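Local structure of MaoC-like dehydratase (Rhodospirillum rubrum, 3EXZ) at residues P94-H99 with L126-E131; F14-H19 with L98-T103; S56-A61 with L86-P91; V104-P109 with I118-S123. The protein probably acts as a lyase that adds water to or removes it from acyl thioester substrates, as do hot-dog-fold enzymes of the MaoC-like dehydratase family. All coordinates share one frame; numbering follows the deposited sequence.

Contact 1: residues P94-H99 with L126-E131; sequences PGDELH and LNQRGE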
loop_
_atom_site.group_PDB
_atom_site.type_symbol
_atom_site.label_atom_id
_atom_site.label_comp_id
_atom_site.label_asym_id
_atom_site.label_seq_id
_atom_site.Cartn_x
_atom_site.Cartn_y
_atom_site.Cartn_z
ATOM N N PRO A 94 -0.598 -7.194 -17.385
ATOM C CA PRO A 94 0.649 -6.967 -18.127
ATOM C C PRO A 94 0.199 -6.228 -19.395
ATOM O O PRO A 94 -0.848 -6.565 -19.976
ATOM C CB PRO A 94 1.137 -8.376 -18.458
ATOM C CG PRO A 94 0.508 -9.246 -17.429
ATOM C CD PRO A 94 -0.843 -8.631 -17.158
ATOM N N GLY A 95 0.981 -5.245 -19.834
ATOM C CA GLY A 95 0.661 -4.467 -21.023
ATOM C C GLY A 95 -0.163 -3.223 -20.722
ATOM O O GLY A 95 -0.369 -2.382 -21.601
ATOM N N ASP A 96 -0.607 -3.075 -19.479
ATOM C CA ASP A 96 -1.440 -1.937 -19.107
ATOM C C ASP A 96 -0.703 -0.609 -18.995
ATOM O O ASP A 96 0.410 -0.561 -18.483
ATOM C CB ASP A 96 -2.161 -2.226 -17.769
ATOM C CG ASP A 96 -3.442 -3.057 -17.930
ATOM O OD1 ASP A 96 -3.745 -3.506 -19.057
ATOM O OD2 ASP A 96 -4.146 -3.262 -16.912
ATOM N N GLU A 97 -1.307 0.455 -19.520
ATOM C CA GLU A 97 -0.726 1.786 -19.384
ATOM C C GLU A 97 -1.456 2.459 -18.224
ATOM O O GLU A 97 -2.664 2.709 -18.291
ATOM C CB GLU A 97 -0.924 2.641 -20.631
ATOM C CG GLU A 97 -0.004 2.281 -21.777
ATOM C CD GLU A 97 1.315 3.033 -21.748
ATOM O OE1 GLU A 97 1.277 4.266 -21.564
ATOM O OE2 GLU A 97 2.381 2.395 -21.916
ATOM N N LEU A 98 -0.723 2.747 -17.157
ATOM C CA LEU A 98 -1.310 3.395 -16.003
ATOM C C LEU A 98 -0.899 4.857 -15.871
ATOM O O LEU A 98 0.220 5.254 -16.227
ATOM C CB LEU A 98 -0.880 2.689 -14.702
ATOM C CG LEU A 98 -1.029 1.161 -14.624
ATOM C CD1 LEU A 98 -0.603 0.656 -13.250
ATOM C CD2 LEU A 98 -2.476 0.772 -14.919
ATOM N N HIS A 99 -1.837 5.658 -15.383
ATOM C CA HIS A 99 -1.566 7.044 -15.059
ATOM C C HIS A 99 -2.487 7.339 -13.875
ATOM O O HIS A 99 -3.491 6.646 -13.667
ATOM C CB HIS A 99 -1.832 8.004 -16.213
ATOM C CG HIS A 99 -3.274 8.245 -16.467
ATOM N ND1 HIS A 99 -4.087 7.308 -17.063
ATOM C CD2 HIS A 99 -4.064 9.299 -16.162
ATOM C CE1 HIS A 99 -5.320 7.776 -17.114
ATOM N NE2 HIS A 99 -5.333 8.982 -16.572
ATOM N N LEU A 126 -5.678 4.611 -13.259
ATOM C CA LEU A 126 -6.449 4.073 -14.365
ATOM C C LEU A 126 -5.590 3.457 -15.451
ATOM O O LEU A 126 -4.447 3.879 -15.666
ATOM C CB LEU A 126 -7.258 5.203 -15.023
ATOM C CG LEU A 126 -7.952 6.256 -14.146
ATOM C CD1 LEU A 126 -8.347 7.456 -14.995
ATOM C CD2 LEU A 126 -9.172 5.654 -13.472
ATOM N N ASN A 127 -6.137 2.444 -16.122
ATOM C CA ASN A 127 -5.446 1.859 -17.261
ATOM C C ASN A 127 -5.999 2.536 -18.534
ATOM O O ASN A 127 -6.848 3.435 -18.456
ATOM C CB ASN A 127 -5.623 0.339 -17.350
ATOM C CG ASN A 127 -7.065 -0.094 -17.338
ATOM O OD1 ASN A 127 -7.963 0.638 -17.760
ATOM N ND2 ASN A 127 -7.295 -1.316 -16.866
ATOM N N GLN A 128 -5.529 2.102 -19.701
ATOM C CA GLN A 128 -5.929 2.700 -20.975
ATOM C C GLN A 128 -7.398 2.539 -21.327
ATOM O O GLN A 128 -7.899 3.196 -22.240
ATOM C CB GLN A 128 -5.068 2.142 -22.109
ATOM C CG GLN A 128 -5.066 0.630 -22.200
ATOM C CD GLN A 128 -3.896 0.016 -21.462
ATOM O OE1 GLN A 128 -3.913 -0.118 -20.234
ATOM N NE2 GLN A 128 -2.857 -0.349 -22.210
ATOM N N ARG A 129 -8.083 1.662 -20.608
ATOM C CA ARG A 129 -9.500 1.434 -20.848
ATOM C C ARG A 129 -10.374 2.309 -19.953
ATOM O O ARG A 129 -11.602 2.196 -19.968
ATOM C CB ARG A 129 -9.848 -0.040 -20.640
ATOM C CG ARG A 129 -9.819 -0.854 -21.920
ATOM C CD ARG A 129 -8.589 -1.739 -22.001
ATOM N NE ARG A 129 -8.584 -2.762 -20.957
ATOM C CZ ARG A 129 -9.498 -3.721 -20.836
ATOM N NH1 ARG A 129 -10.503 -3.801 -21.700
ATOM N NH2 ARG A 129 -9.407 -4.602 -19.847
ATOM N N GLY A 130 -9.734 3.183 -19.182
ATOM C CA GLY A 130 -10.471 4.069 -18.301
ATOM C C GLY A 130 -10.950 3.420 -17.014
ATOM O O GLY A 130 -11.689 4.042 -16.246
ATOM N N GLU A 131 -10.555 2.169 -16.785
ATOM C CA GLU A 131 -10.947 1.447 -15.574
ATOM C C GLU A 131 -10.010 1.785 -14.408
ATOM O O GLU A 131 -8.812 2.031 -14.592
ATOM C CB GLU A 131 -10.884 -0.066 -15.792
ATOM C CG GLU A 131 -11.433 -0.554 -17.125
ATOM C CD GLU A 131 -11.222 -2.047 -17.327
ATOM O OE1 GLU A 131 -10.078 -2.519 -17.151
ATOM O OE2 GLU A 131 -12.196 -2.749 -17.671
HETATM O O HOH W 1 -6.182 -3.563 -15.643
#
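Gln128 reaches across to the backbone of Gly95 and Glu97 and holds the start of strand 97-109 with its amide. From CB the chain turns into the crowded position between its own N and carbonyl carbon (chi1 55°), and a second bend at CG swings the group over the opposite backbone. CB and CG serve as the arm; CD is the first atom to arrive, 3.3 Å from Glu97 N. Beyond it OE1 accepts from Glu97 N at 2.8 Å, the donor sitting above the amide's carbonyl plane and not on a lone pair, while OE1 also rests against Asp96 CA. NE2 donates nearly in the amide plane to Gly95 O at 3.3 Å. Glutamine suits the place because one group supplies both the acceptor and the donor.

Beyond this grip the chains pair as a sheet. Leu126 N bonds to His99 O almost in line with the carbonyl, and His99 N returns a bond to Leu126 O at 3.2 Å. Leu126 CD1 leans obliquely on the His99 ring, 3.7 Å from CE1.

Asn127 shapes the turn that follows: its OD1 takes Arg129 N and Glu131 N from opposite faces of its plane, the first closing an Asx turn, and ND2 donates to Glu131 OE1 at 3.0 Å. Gly130, with positive phi, gives its N to Asn127 O, and Asn127 N bonds to Glu131 O. This is a type I turn with a G1 bulge, a classic hairpin connection, here joining strands 116-126 and 132-143 of the hot-dog sheet.

Contact 2: residues F14-H19 with L98-T103; sequences FDSARH and LHVETT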
loop_
_atom_site.group_PDB
_atom_site.type_symbol
_atom_site.label_atom_id
_atom_site.label_comp_id
_atom_site.label_asym_id
_atom_site.label_seq_id
_atom_site.Cartn_x
_atom_site.Cartn_y
_atom_site.Cartn_z
ATOM N N PHE A 14 -5.148 16.840 -10.516
ATOM C CA PHE A 14 -3.766 16.661 -10.965
ATOM C C PHE A 14 -3.631 15.363 -11.747
ATOM O O PHE A 14 -4.289 14.365 -11.446
ATOM C CB PHE A 14 -2.810 16.625 -9.775
ATOM C CG PHE A 14 -2.777 17.895 -8.999
ATOM C CD1 PHE A 14 -1.991 18.966 -9.419
ATOM C CD2 PHE A 14 -3.604 18.061 -7.900
ATOM C CE1 PHE A 14 -2.042 20.186 -8.756
ATOM C CE2 PHE A 14 -3.663 19.279 -7.231
ATOM C CZ PHE A 14 -2.881 20.341 -7.661
ATOM N N ASP A 15 -2.752 15.377 -12.738
ATOM C CA ASP A 15 -2.552 14.217 -13.571
ATOM C C ASP A 15 -1.109 13.832 -13.713
ATOM O O ASP A 15 -0.249 14.685 -13.904
ATOM C CB ASP A 15 -3.192 14.455 -14.925
ATOM C CG ASP A 15 -4.384 13.574 -15.130
ATOM O OD1 ASP A 15 -4.197 12.450 -15.646
ATOM O OD2 ASP A 15 -5.499 13.988 -14.749
ATOM N N SER A 16 -0.836 12.540 -13.617
ATOM C CA SER A 16 0.530 12.058 -13.719
ATOM C C SER A 16 0.866 11.640 -15.145
ATOM O O SER A 16 -0.007 11.590 -16.018
ATOM C CB SER A 16 0.718 10.820 -12.826
ATOM O OG SER A 16 0.219 9.639 -13.456
ATOM N N ALA A 17 2.153 11.375 -15.368
ATOM C CA ALA A 17 2.609 10.852 -16.643
ATOM C C ALA A 17 2.230 9.345 -16.591
ATOM O O ALA A 17 1.689 8.845 -15.586
ATOM C CB ALA A 17 4.099 11.033 -16.821
ATOM N N ARG A 18 2.542 8.625 -17.658
ATOM C CA ARG A 18 2.153 7.233 -17.795
ATOM C C ARG A 18 3.224 6.228 -17.468
ATOM O O ARG A 18 4.406 6.548 -17.470
ATOM C CB ARG A 18 1.624 7.015 -19.228
ATOM C CG ARG A 18 0.093 6.983 -19.365
ATOM C CD ARG A 18 -0.467 8.181 -20.121
ATOM N NE ARG A 18 -0.946 9.238 -19.231
ATOM C CZ ARG A 18 -2.174 9.757 -19.272
ATOM N NH1 ARG A 18 -3.065 9.313 -20.154
ATOM N NH2 ARG A 18 -2.515 10.727 -18.431
ATOM N N HIS A 19 2.800 5.013 -17.156
ATOM C CA HIS A 19 3.751 3.961 -16.857
ATOM C C HIS A 19 3.200 2.650 -17.408
ATOM O O HIS A 19 2.027 2.321 -17.199
ATOM C CB HIS A 19 3.989 3.858 -15.346
ATOM C CG HIS A 19 4.864 2.715 -14.945
ATOM N ND1 HIS A 19 6.239 2.795 -14.914
ATOM C CD2 HIS A 19 4.551 1.458 -14.547
ATOM C CE1 HIS A 19 6.736 1.640 -14.506
ATOM N NE2 HIS A 19 5.731 0.810 -14.281
ATOM N N LEU A 98 -0.723 2.747 -17.157
ATOM C CA LEU A 98 -1.310 3.395 -16.003
ATOM C C LEU A 98 -0.899 4.857 -15.871
ATOM O O LEU A 98 0.220 5.254 -16.227
ATOM C CB LEU A 98 -0.880 2.689 -14.702
ATOM C CG LEU A 98 -1.029 1.161 -14.624
ATOM C CD1 LEU A 98 -0.603 0.656 -13.250
ATOM C CD2 LEU A 98 -2.476 0.772 -14.919
ATOM N N HIS A 99 -1.837 5.658 -15.383
ATOM C CA HIS A 99 -1.566 7.044 -15.059
ATOM C C HIS A 99 -2.487 7.339 -13.875
ATOM O O HIS A 99 -3.491 6.646 -13.667
ATOM C CB HIS A 99 -1.832 8.004 -16.213
ATOM C CG HIS A 99 -3.274 8.245 -16.467
ATOM N ND1 HIS A 99 -4.087 7.308 -17.063
ATOM C CD2 HIS A 99 -4.064 9.299 -16.162
ATOM C CE1 HIS A 99 -5.320 7.776 -17.114
ATOM N NE2 HIS A 99 -5.333 8.982 -16.572
ATOM N N VAL A 100 -2.152 8.349 -13.084
ATOM C CA VAL A 100 -2.974 8.659 -11.931
ATOM C C VAL A 100 -3.664 10.005 -12.025
ATOM O O VAL A 100 -3.066 10.989 -12.472
ATOM C CB VAL A 100 -2.137 8.639 -10.632
ATOM C CG1 VAL A 100 -3.064 8.730 -9.408
ATOM C CG2 VAL A 100 -1.281 7.373 -10.580
ATOM N N GLU A 101 -4.943 10.024 -11.642
ATOM C CA GLU A 101 -5.733 11.260 -11.601
ATOM C C GLU A 101 -6.082 11.574 -10.127
ATOM O O GLU A 101 -6.857 10.858 -9.486
ATOM C CB GLU A 101 -7.009 11.125 -12.442
ATOM C CG GLU A 101 -6.755 11.330 -13.928
ATOM C CD GLU A 101 -7.979 11.051 -14.785
ATOM O OE1 GLU A 101 -9.109 11.079 -14.240
ATOM O OE2 GLU A 101 -7.807 10.805 -16.005
ATOM N N THR A 102 -5.517 12.653 -9.592
ATOM C CA THR A 102 -5.737 13.011 -8.192
ATOM C C THR A 102 -6.628 14.234 -7.981
ATOM O O THR A 102 -6.488 15.239 -8.675
ATOM C CB THR A 102 -4.361 13.230 -7.476
ATOM O OG1 THR A 102 -3.519 12.091 -7.705
ATOM C CG2 THR A 102 -4.544 13.399 -5.960
ATOM N N THR A 103 -7.554 14.127 -7.032
ATOM C CA THR A 103 -8.463 15.231 -6.716
ATOM C C THR A 103 -8.389 15.587 -5.232
ATOM O O THR A 103 -8.398 14.697 -4.380
ATOM C CB THR A 103 -9.952 14.874 -7.018
ATOM O OG1 THR A 103 -10.086 14.448 -8.379
ATOM C CG2 THR A 103 -10.870 16.090 -6.773
HETATM O O HOH W 2 -2.326 12.498 -9.909
#
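Residues 14-19 run antiparallel to 98-103, Phe14 pairing with Thr102 and His19 with Leu98, but the register slips by one residue between these bridges. Ser16 spans the irregular part. Its N donates to Val100 O, and its OG, in the position between N and the carbonyl carbon (chi1 80°), accepts from Val100 N at 2.7 Å, replacing a backbone oxygen. The same OG donates to Ala17 O on a lone pair, 2.7 Å away, so this buried hydroxyl is held by two bonds, serine being short enough to act in place of the backbone.

Farther along, Arg18 bends back over the strand and lays its guanidinium on one face of the His99 ring, centres 3.7 Å apart and planes at 22°, a stack of guanidinium on imidazole. The ring's edge is held separately: NE2 donates in the ring plane to Glu101 OE2 at 3.1 Å, and Asp15 OD1 lies near that plane, 3.2 Å from CD2. Arg18 NH2 probably offsets some of the mutual repulsion of Asp15 and Glu101, although its salt bridge to Asp15 OD1 is long. With an alanine in place of His99, the guanidinium of Arg18 is likely to lose its flat support and Glu101 its ring N-H.

On the other face, Val100 and Thr102 pack on Leu67 and Leu68 of helix 57-72. An irregular edge strand beside an inner one, with the long helix against the sheet, fits the hot-dog arrangement.

Contact 3: residues S56-A61 with L86-P91; sequences SGWHTA and LSWPNP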
loop_
_atom_site.group_PDB
_atom_site.type_symbol
_atom_site.label_atom_id
_atom_site.label_comp_id
_atom_site.label_asym_id
_atom_site.label_seq_id
_atom_site.Cartn_x
_atom_site.Cartn_y
_atom_site.Cartn_z
ATOM N N SER A 56 0.402 -7.530 -8.175
ATOM C CA SER A 56 0.040 -7.433 -6.769
ATOM C C SER A 56 -0.574 -6.028 -6.551
ATOM O O SER A 56 -0.118 -5.040 -7.146
ATOM C CB SER A 56 1.303 -7.543 -5.909
ATOM O OG SER A 56 1.059 -7.165 -4.566
ATOM N N GLY A 57 -1.614 -5.950 -5.723
ATOM C CA GLY A 57 -2.222 -4.671 -5.400
ATOM C C GLY A 57 -1.137 -3.770 -4.811
ATOM O O GLY A 57 -1.170 -2.549 -5.000
ATOM N N TRP A 58 -0.152 -4.374 -4.131
ATOM C CA TRP A 58 0.947 -3.622 -3.514
ATOM C C TRP A 58 1.972 -3.128 -4.525
ATOM O O TRP A 58 2.710 -2.179 -4.267
ATOM C CB TRP A 58 1.578 -4.461 -2.410
ATOM C CG TRP A 58 0.553 -4.800 -1.401
ATOM C CD1 TRP A 58 -0.027 -6.021 -1.195
ATOM C CD2 TRP A 58 -0.086 -3.890 -0.508
ATOM N NE1 TRP A 58 -0.983 -5.929 -0.213
ATOM C CE2 TRP A 58 -1.033 -4.632 0.237
ATOM C CE3 TRP A 58 0.073 -2.525 -0.229
ATOM C CZ2 TRP A 58 -1.844 -4.048 1.216
ATOM C CZ3 TRP A 58 -0.735 -1.941 0.748
ATOM C CH2 TRP A 58 -1.679 -2.703 1.458
ATOM N N HIS A 59 1.994 -3.770 -5.690
ATOM C CA HIS A 59 2.885 -3.364 -6.771
ATOM C C HIS A 59 2.195 -2.144 -7.434
ATOM O O HIS A 59 2.838 -1.134 -7.732
ATOM C CB HIS A 59 3.068 -4.518 -7.759
ATOM C CG HIS A 59 3.995 -4.203 -8.886
ATOM N ND1 HIS A 59 4.065 -4.977 -10.022
ATOM C CD2 HIS A 59 4.912 -3.216 -9.044
ATOM C CE1 HIS A 59 4.984 -4.483 -10.834
ATOM N NE2 HIS A 59 5.514 -3.416 -10.262
ATOM N N THR A 60 0.881 -2.236 -7.646
ATOM C CA THR A 60 0.103 -1.130 -8.209
ATOM C C THR A 60 0.198 0.090 -7.270
ATOM O O THR A 60 0.359 1.222 -7.735
ATOM C CB THR A 60 -1.368 -1.554 -8.403
ATOM O OG1 THR A 60 -1.415 -2.579 -9.391
ATOM C CG2 THR A 60 -2.232 -0.389 -8.877
ATOM N N ALA A 61 0.120 -0.134 -5.954
ATOM C CA ALA A 61 0.217 0.965 -4.989
ATOM C C ALA A 61 1.610 1.632 -5.064
ATOM O O ALA A 61 1.711 2.861 -5.013
ATOM C CB ALA A 61 -0.078 0.449 -3.544
ATOM N N LEU A 86 -7.733 2.390 0.786
ATOM C CA LEU A 86 -7.253 1.756 -0.424
ATOM C C LEU A 86 -8.166 0.674 -0.959
ATOM O O LEU A 86 -8.691 -0.129 -0.193
ATOM C CB LEU A 86 -5.865 1.166 -0.108
ATOM C CG LEU A 86 -4.829 0.990 -1.224
ATOM C CD1 LEU A 86 -4.743 2.258 -2.083
ATOM C CD2 LEU A 86 -3.476 0.675 -0.595
ATOM N N SER A 87 -8.385 0.676 -2.266
ATOM C CA SER A 87 -9.174 -0.377 -2.880
ATOM C C SER A 87 -8.660 -0.640 -4.296
ATOM O O SER A 87 -8.087 0.250 -4.936
ATOM C CB SER A 87 -10.672 -0.030 -2.910
ATOM O OG SER A 87 -10.921 1.139 -3.658
ATOM N N TRP A 88 -8.821 -1.876 -4.763
ATOM C CA TRP A 88 -8.414 -2.244 -6.115
ATOM C C TRP A 88 -9.641 -2.843 -6.814
ATOM O O TRP A 88 -9.915 -4.043 -6.708
ATOM C CB TRP A 88 -7.273 -3.270 -6.095
ATOM C CG TRP A 88 -6.074 -2.791 -5.324
ATOM C CD1 TRP A 88 -5.072 -1.966 -5.771
ATOM C CD2 TRP A 88 -5.759 -3.098 -3.966
ATOM N NE1 TRP A 88 -4.148 -1.755 -4.774
ATOM C CE2 TRP A 88 -4.546 -2.436 -3.650
ATOM C CE3 TRP A 88 -6.377 -3.883 -2.977
ATOM C CZ2 TRP A 88 -3.946 -2.517 -2.388
ATOM C CZ3 TRP A 88 -5.780 -3.962 -1.711
ATOM C CH2 TRP A 88 -4.571 -3.291 -1.437
ATOM N N PRO A 89 -10.406 -2.004 -7.534
ATOM C CA PRO A 89 -11.615 -2.442 -8.249
ATOM C C PRO A 89 -11.363 -3.434 -9.382
ATOM O O PRO A 89 -12.083 -4.426 -9.512
ATOM C CB PRO A 89 -12.216 -1.138 -8.773
ATOM C CG PRO A 89 -11.642 -0.073 -7.864
ATOM C CD PRO A 89 -10.235 -0.543 -7.621
ATOM N N ASN A 90 -10.370 -3.143 -10.214
ATOM C CA ASN A 90 -10.031 -4.028 -11.315
ATOM C C ASN A 90 -8.560 -4.424 -11.233
ATOM O O ASN A 90 -7.715 -3.663 -10.753
ATOM C CB ASN A 90 -10.318 -3.374 -12.675
ATOM C CG ASN A 90 -11.776 -2.959 -12.833
ATOM O OD1 ASN A 90 -12.188 -1.897 -12.366
ATOM N ND2 ASN A 90 -12.568 -3.808 -13.483
ATOM N N PRO A 91 -8.243 -5.652 -11.673
ATOM C CA PRO A 91 -6.874 -6.169 -11.658
ATOM C C PRO A 91 -5.984 -5.323 -12.560
ATOM O O PRO A 91 -6.474 -4.697 -13.501
ATOM C CB PRO A 91 -7.018 -7.577 -12.242
ATOM C CG PRO A 91 -8.429 -7.959 -11.948
ATOM C CD PRO A 91 -9.196 -6.674 -12.144
#
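Gly57 and Trp88 meet where the long helix of the hot-dog fold begins and strand 81-87 ends. The aromatic contacts dominate. Gly57 CA sits over the five-membered ring of Trp88 in a CH-pi contact, 3.7 Å from its centroid; a side chain here would run into Trp88 CE2, which explains the glycine. Trp88 then turns its outer edge to the face of Trp58 in a T-shaped pair, six-membered centroids 5.3 Å apart and planes at 71°, with CH2 placed over Trp58 near CZ2. With CG anti to the carbonyl carbon (chi1 -57°), the Trp88 indole extends toward the helix and presents face and edge at once.

Apolar contacts complete the layer: Leu86 CD2 approaches Trp58 CZ3 obliquely, and Trp58 of the second subunit packs on Leu86. A serine replacing Trp88 would probably open a gap under Gly57 and leave the face of Trp58 without its edge partner.

Backbone and polar contacts form the third group. Leu86 and Ser87 pair with a strand of the second subunit, so the sheet continues across the dimer. At the helix start, Ser56 O accepts from both His59 N and Thr60 N, and as N-cap residue Ser56 takes Trp58 N on its OG at 3.1 Å.

Contact 4: residues V104-P109 with I118-S123; sequences VLAITP and IVTCQS
Strands 104-109 and 118-123 run antiparallel, their axes 4.7 Å apart at the closest and 171° between their directions. Thr108 and Ile118 exchange a pair of backbone bonds, Thr108 N to Ile118 O and Ile118 N to Thr108 O. Nearer Val104 the pattern is broken: Leu105 N donates to Thr120 O at 2.8 Å, while Thr120 N goes to Ala106 O, so Leu105 and Ala106 together face the one residue Thr120. With its phi and psi close to helical (-98° and -26°), Leu105 is the first residue of a beta bulge.

One face is apolar. Val104 CG1 meets Val119 CG1 at 3.6 Å, each methyl being trans to its own backbone N and so directed across the strand gap, and Ile107 lies alongside Val119 with CG1 4.2 Å from CG1. Branched aliphatics suit extended chains and fill this side, where Leu5 and Val10, from the chain before strand 13-20, pack on Ile107, and Leu8 on Val119.

The two strands form a hairpin of two inner strands of the antiparallel hot-dog sheet, and strand 132-143 flanks 118-123 on its other edge. The opposite face carries Thr108, Ile118 and Thr120. There a water donates to Ile118 O and lies 2.8 Å from Thr120 OG1, with weaker links to Ala106 O and Thr108 OG1, so the threonines give this exposed side polar partners as well as methyls.

At the bulge the Leu105 side chain leans over Gln122, crossing it obliquely: CD1 touches Gln122 CB at 3.9 Å and OE1 at 3.7 Å. Gln122 OE1 also has a weak hydrogen bond to Thr137 OG1.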
loop_
_atom_site.group_PDB
_atom_site.type_symbol
_atom_site.label_atom_id
_atom_site.label_comp_id
_atom_site.label_asym_id
_atom_site.label_seq_id
_atom_site.Cartn_x
_atom_site.Cartn_y
_atom_site.Cartn_z
ATOM N N VAL A 104 -8.283 16.883 -4.930
ATOM C CA VAL A 104 -8.273 17.366 -3.545
ATOM C C VAL A 104 -9.758 17.401 -3.119
ATOM O O VAL A 104 -10.579 18.107 -3.718
ATOM C CB VAL A 104 -7.677 18.787 -3.436
ATOM C CG1 VAL A 104 -7.641 19.223 -1.970
ATOM C CG2 VAL A 104 -6.273 18.801 -4.032
ATOM N N LEU A 105 -10.095 16.640 -2.083
ATOM C CA LEU A 105 -11.467 16.539 -1.592
ATOM C C LEU A 105 -11.732 17.440 -0.406
ATOM O O LEU A 105 -12.873 17.835 -0.159
ATOM C CB LEU A 105 -11.784 15.088 -1.190
ATOM C CG LEU A 105 -11.727 13.977 -2.249
ATOM C CD1 LEU A 105 -12.406 12.714 -1.709
ATOM C CD2 LEU A 105 -12.428 14.447 -3.519
ATOM N N ALA A 106 -10.671 17.751 0.328
ATOM C CA ALA A 106 -10.781 18.593 1.507
ATOM C C ALA A 106 -9.416 19.066 2.016
ATOM O O ALA A 106 -8.402 18.388 1.824
ATOM C CB ALA A 106 -11.511 17.819 2.630
ATOM N N ILE A 107 -9.402 20.246 2.639
ATOM C CA ILE A 107 -8.198 20.825 3.248
ATOM C C ILE A 107 -8.620 21.120 4.689
ATOM O O ILE A 107 -9.610 21.818 4.930
ATOM C CB ILE A 107 -7.734 22.120 2.551
ATOM C CG1 ILE A 107 -7.160 21.783 1.174
ATOM C CG2 ILE A 107 -6.669 22.808 3.395
ATOM C CD1 ILE A 107 -7.878 22.485 0.050
ATOM N N THR A 108 -7.866 20.602 5.649
ATOM C CA THR A 108 -8.215 20.755 7.047
ATOM C C THR A 108 -7.013 21.187 7.856
ATOM O O THR A 108 -6.237 20.357 8.344
ATOM C CB THR A 108 -8.788 19.408 7.586
ATOM O OG1 THR A 108 -9.948 19.044 6.815
ATOM C CG2 THR A 108 -9.177 19.516 9.050
ATOM N N PRO A 109 -6.843 22.506 8.004
ATOM C CA PRO A 109 -5.723 23.071 8.756
ATOM C C PRO A 109 -5.644 22.579 10.187
ATOM O O PRO A 109 -6.660 22.267 10.806
ATOM C CB PRO A 109 -5.949 24.588 8.656
ATOM C CG PRO A 109 -7.414 24.732 8.375
ATOM C CD PRO A 109 -7.748 23.555 7.498
ATOM N N ILE A 118 -4.072 19.000 6.850
ATOM C CA ILE A 118 -4.204 17.633 6.367
ATOM C C ILE A 118 -5.085 17.760 5.120
ATOM O O ILE A 118 -6.246 18.174 5.191
ATOM C CB ILE A 118 -4.842 16.706 7.418
ATOM C CG1 ILE A 118 -3.763 16.276 8.413
ATOM C CG2 ILE A 118 -5.466 15.496 6.742
ATOM C CD1 ILE A 118 -4.305 15.548 9.617
ATOM N N VAL A 119 -4.499 17.436 3.970
ATOM C CA VAL A 119 -5.188 17.515 2.691
ATOM C C VAL A 119 -5.611 16.125 2.247
ATOM O O VAL A 119 -4.777 15.223 2.120
ATOM C CB VAL A 119 -4.269 18.136 1.591
ATOM C CG1 VAL A 119 -5.041 18.300 0.280
ATOM C CG2 VAL A 119 -3.722 19.484 2.064
ATOM N N THR A 120 -6.910 15.954 2.027
ATOM C CA THR A 120 -7.449 14.680 1.582
ATOM C C THR A 120 -7.344 14.596 0.060
ATOM O O THR A 120 -8.025 15.321 -0.666
ATOM C CB THR A 120 -8.926 14.518 2.006
ATOM O OG1 THR A 120 -9.019 14.558 3.436
ATOM C CG2 THR A 120 -9.473 13.191 1.519
ATOM N N CYS A 121 -6.482 13.705 -0.417
ATOM C CA CYS A 121 -6.279 13.527 -1.849
ATOM C C CYS A 121 -6.779 12.179 -2.310
ATOM O O CYS A 121 -6.379 11.144 -1.774
ATOM C CB CYS A 121 -4.794 13.635 -2.202
ATOM S SG CYS A 121 -4.036 15.175 -1.687
ATOM N N GLN A 122 -7.656 12.194 -3.304
ATOM C CA GLN A 122 -8.184 10.954 -3.847
ATOM C C GLN A 122 -7.519 10.672 -5.185
ATOM O O GLN A 122 -7.786 11.345 -6.179
ATOM C CB GLN A 122 -9.700 11.041 -4.031
ATOM C CG GLN A 122 -10.316 9.756 -4.534
ATOM C CD GLN A 122 -11.825 9.754 -4.448
ATOM O OE1 GLN A 122 -12.405 9.428 -3.405
ATOM N NE2 GLN A 122 -12.475 10.137 -5.539
ATOM N N SER A 123 -6.636 9.681 -5.199
ATOM C CA SER A 123 -5.939 9.299 -6.416
ATOM C C SER A 123 -6.541 8.039 -7.029
ATOM O O SER A 123 -6.648 7.002 -6.373
ATOM C CB SER A 123 -4.460 9.050 -6.129
ATOM O OG SER A 123 -3.867 10.183 -5.518
HETATM O O HOH W 3 -8.292 16.825 4.909
#

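Strand 97-109 links three of the contacts: contact 1 lies at its start, contact 2 along its middle against strand 13-20, and contact 4 along its end against strand 116-126. Contacts 1 and 4 lie on opposite sides of the chain's centre, their own centres about 25 Å apart, and are the more peripheral. Contacts 2 and 3 lie nearer the chain's centre, though both are only partly buried. Chemistry follows place: one amide shapes the turn and another grips the facing backbone in contact 1, charges and a stacked guanidinium serve the outward side of contact 2, aromatic rings fill contact 3 beside the second subunit, and contact 4 divides into aliphatic and hydrated faces. Contacts 2 and 4 also touch directly, through Thr102 and Ser123.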